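Local structure of early 35 kDa protein (Autographa californica nucleopolyhedrovirus, 1P35) at residues A[191-196]-A[287-292]. The protein inhibits caspases to block the apoptosis that insect host cells mount against baculovirus infection, and also suppresses the host's antiviral RNA interference. Sequence-based numbering, arbitrary orientation.
Sequences YEYDVV and ALNKNV. With EDO (1,2-ethanediol), chain F.
Tyr-191 and Tyr-193 both turn CG beside the backbone N and anti to the carbonyl carbon, which sends the two rings off one face of strand 191-199 toward the loop that follows strand 284-286. Asn-289 answers with CG anti to its own N (chi1 176°), and the result is an amide–aromatic stack with a CH-pi contact, joining a strand to the loop between strands 284-286 and 292-295. The evidence for stacking is twofold: the Asn-289 amide plane lies 9° from the Tyr-191 ring plane, and Asn-289 CB stands over the ring, 3.7 Å from its centroid. From there the amide extends across the CD2–CE2 side, Asn-289 ND2 coming to 3.9 Å of Tyr-191 CE2. The flat group is also held from outside, since Asn-289 OD1 accepts a hydrogen bond from His-183 N, while Tyr-191 OH is hydrogen-bonded to Asn-186 N; each member of the stack is thus tied to the backbone of the loop that holds His-183 and Asn-186, Asn-289 through OD1 and Tyr-191 through OH.

Tyr-193 reaches the loop differently, by its phenolic end. Its OH donates to Leu-288 O over 2.7 Å, and the donor is tilted 26° from the carbonyl plane, while that same oxygen lies in the plane of the ring, at its edge. Leu-288 O thereby gains a partner from a buried tyrosine, whose ring also meets His-183 edge-to-face. Where the loop begins, Ala-287 N donates a hydrogen bond to O2 of a 1,2-ethanediol molecule, probably from the crystallisation liquor, at 2.8 Å.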
loop_
_atom_site.group_PDB
_atom_site.type_symbol
_atom_site.label_atom_id
_atom_site.label_comp_id
_atom_site.label_asym_id
_atom_site.label_seq_id
_atom_site.Cartn_x
_atom_site.Cartn_y
_atom_site.Cartn_z
ATOM N N TYR A 191 12.680 24.593 -15.679
ATOM C CA TYR A 191 12.848 23.356 -14.901
ATOM C C TYR A 191 11.522 22.697 -14.638
ATOM O O TYR A 191 10.502 23.385 -14.468
ATOM C CB TYR A 191 13.574 23.712 -13.582
ATOM C CG TYR A 191 14.905 24.396 -13.836
ATOM C CD1 TYR A 191 14.969 25.779 -14.136
ATOM C CD2 TYR A 191 16.088 23.640 -13.916
ATOM C CE1 TYR A 191 16.159 26.381 -14.511
ATOM C CE2 TYR A 191 17.295 24.222 -14.297
ATOM C CZ TYR A 191 17.330 25.587 -14.600
ATOM O OH TYR A 191 18.519 26.122 -15.044
ATOM N N GLU A 192 11.522 21.363 -14.660
ATOM C CA GLU A 192 10.282 20.588 -14.435
ATOM C C GLU A 192 10.349 20.061 -13.039
ATOM O O GLU A 192 11.401 19.581 -12.634
ATOM C CB GLU A 192 10.188 19.373 -15.377
ATOM C CG GLU A 192 10.051 19.662 -16.861
ATOM C CD GLU A 192 10.004 18.395 -17.708
ATOM O OE1 GLU A 192 8.938 17.750 -17.790
ATOM O OE2 GLU A 192 11.048 18.033 -18.278
ATOM N N TYR A 193 9.256 20.168 -12.290
ATOM C CA TYR A 193 9.227 19.628 -10.930
ATOM C C TYR A 193 8.182 18.531 -10.750
ATOM O O TYR A 193 7.165 18.534 -11.393
ATOM C CB TYR A 193 8.908 20.686 -9.919
ATOM C CG TYR A 193 9.936 21.742 -9.720
ATOM C CD1 TYR A 193 10.057 22.826 -10.617
ATOM C CD2 TYR A 193 10.732 21.731 -8.562
ATOM C CE1 TYR A 193 10.938 23.884 -10.345
ATOM C CE2 TYR A 193 11.599 22.767 -8.280
ATOM C CZ TYR A 193 11.707 23.845 -9.151
ATOM O OH TYR A 193 12.557 24.871 -8.775
ATOM N N ASP A 194 8.481 17.565 -9.883
ATOM C CA ASP A 194 7.560 16.486 -9.566
ATOM C C ASP A 194 8.052 15.966 -8.223
ATOM O O ASP A 194 8.836 15.004 -8.147
ATOM C CB ASP A 194 7.552 15.355 -10.610
ATOM C CG ASP A 194 6.492 14.306 -10.280
ATOM O OD1 ASP A 194 5.540 14.673 -9.524
ATOM O OD2 ASP A 194 6.583 13.159 -10.754
ATOM N N VAL A 195 7.561 16.615 -7.168
ATOM C CA VAL A 195 8.011 16.325 -5.825
ATOM C C VAL A 195 6.935 16.741 -4.799
ATOM O O VAL A 195 6.126 17.649 -5.063
ATOM C CB VAL A 195 9.347 17.142 -5.589
ATOM C CG1 VAL A 195 9.074 18.730 -5.779
ATOM C CG2 VAL A 195 9.921 16.865 -4.248
ATOM N N VAL A 196 6.892 16.008 -3.684
ATOM C CA VAL A 196 6.016 16.291 -2.550
ATOM C C VAL A 196 6.988 16.267 -1.362
ATOM O O VAL A 196 8.014 15.567 -1.410
ATOM C CB VAL A 196 4.859 15.229 -2.342
ATOM C CG1 VAL A 196 3.903 15.233 -3.536
ATOM C CG2 VAL A 196 5.419 13.835 -2.213
ATOM N N ALA A 287 10.719 28.688 -13.951
ATOM C CA ALA A 287 11.992 29.293 -14.275
ATOM C C ALA A 287 12.795 29.430 -12.968
ATOM O O ALA A 287 13.985 29.600 -13.008
ATOM C CB ALA A 287 11.767 30.681 -14.907
ATOM N N LEU A 288 12.113 29.420 -11.823
ATOM C CA LEU A 288 12.789 29.482 -10.522
ATOM C C LEU A 288 13.337 28.062 -10.256
ATOM O O LEU A 288 12.575 27.099 -10.254
ATOM C CB LEU A 288 11.793 29.798 -9.361
ATOM C CG LEU A 288 11.553 31.216 -8.831
ATOM C CD1 LEU A 288 10.500 31.192 -7.718
ATOM C CD2 LEU A 288 12.869 31.793 -8.276
ATOM N N ASN A 289 14.631 27.952 -10.021
ATOM C CA ASN A 289 15.266 26.671 -9.713
ATOM C C ASN A 289 15.954 26.870 -8.389
ATOM O O ASN A 289 17.133 27.205 -8.348
ATOM C CB ASN A 289 16.327 26.312 -10.756
ATOM C CG ASN A 289 17.051 25.033 -10.389
ATOM O OD1 ASN A 289 16.433 24.090 -9.901
ATOM N ND2 ASN A 289 18.343 24.984 -10.636
ATOM N N LYS A 290 15.226 26.722 -7.293
ATOM C CA LYS A 290 15.825 26.951 -5.991
ATOM C C LYS A 290 15.319 26.077 -4.810
ATOM O O LYS A 290 14.272 25.425 -4.896
ATOM C CB LYS A 290 15.688 28.456 -5.642
ATOM C CG LYS A 290 14.281 28.988 -5.662
ATOM C CD LYS A 290 14.167 30.455 -5.158
ATOM C CE LYS A 290 14.387 30.621 -3.659
ATOM N NZ LYS A 290 14.178 32.039 -3.215
ATOM N N ASN A 291 16.092 26.052 -3.714
ATOM C CA ASN A 291 15.655 25.317 -2.522
ATOM C C ASN A 291 14.729 26.250 -1.708
ATOM O O ASN A 291 14.652 27.440 -1.948
ATOM C CB ASN A 291 16.887 24.924 -1.660
ATOM C CG ASN A 291 17.857 24.033 -2.427
ATOM O OD1 ASN A 291 17.418 23.155 -3.181
ATOM N ND2 ASN A 291 19.164 24.227 -2.220
ATOM N N VAL A 292 14.021 25.687 -0.751
ATOM C CA VAL A 292 13.168 26.471 0.128
ATOM C C VAL A 292 13.975 26.420 1.419
ATOM O O VAL A 292 14.417 25.349 1.824
ATOM C CB VAL A 292 11.791 25.800 0.293
ATOM C CG1 VAL A 292 11.101 26.309 1.527
ATOM C CG2 VAL A 292 10.951 26.063 -0.950
HETATM C C1 EDO F . 8.370 30.795 -16.320
HETATM O O1 EDO F . 7.367 31.076 -17.329
HETATM C C2 EDO F . 7.807 31.143 -14.969
HETATM O O2 EDO F . 8.552 30.483 -13.959
#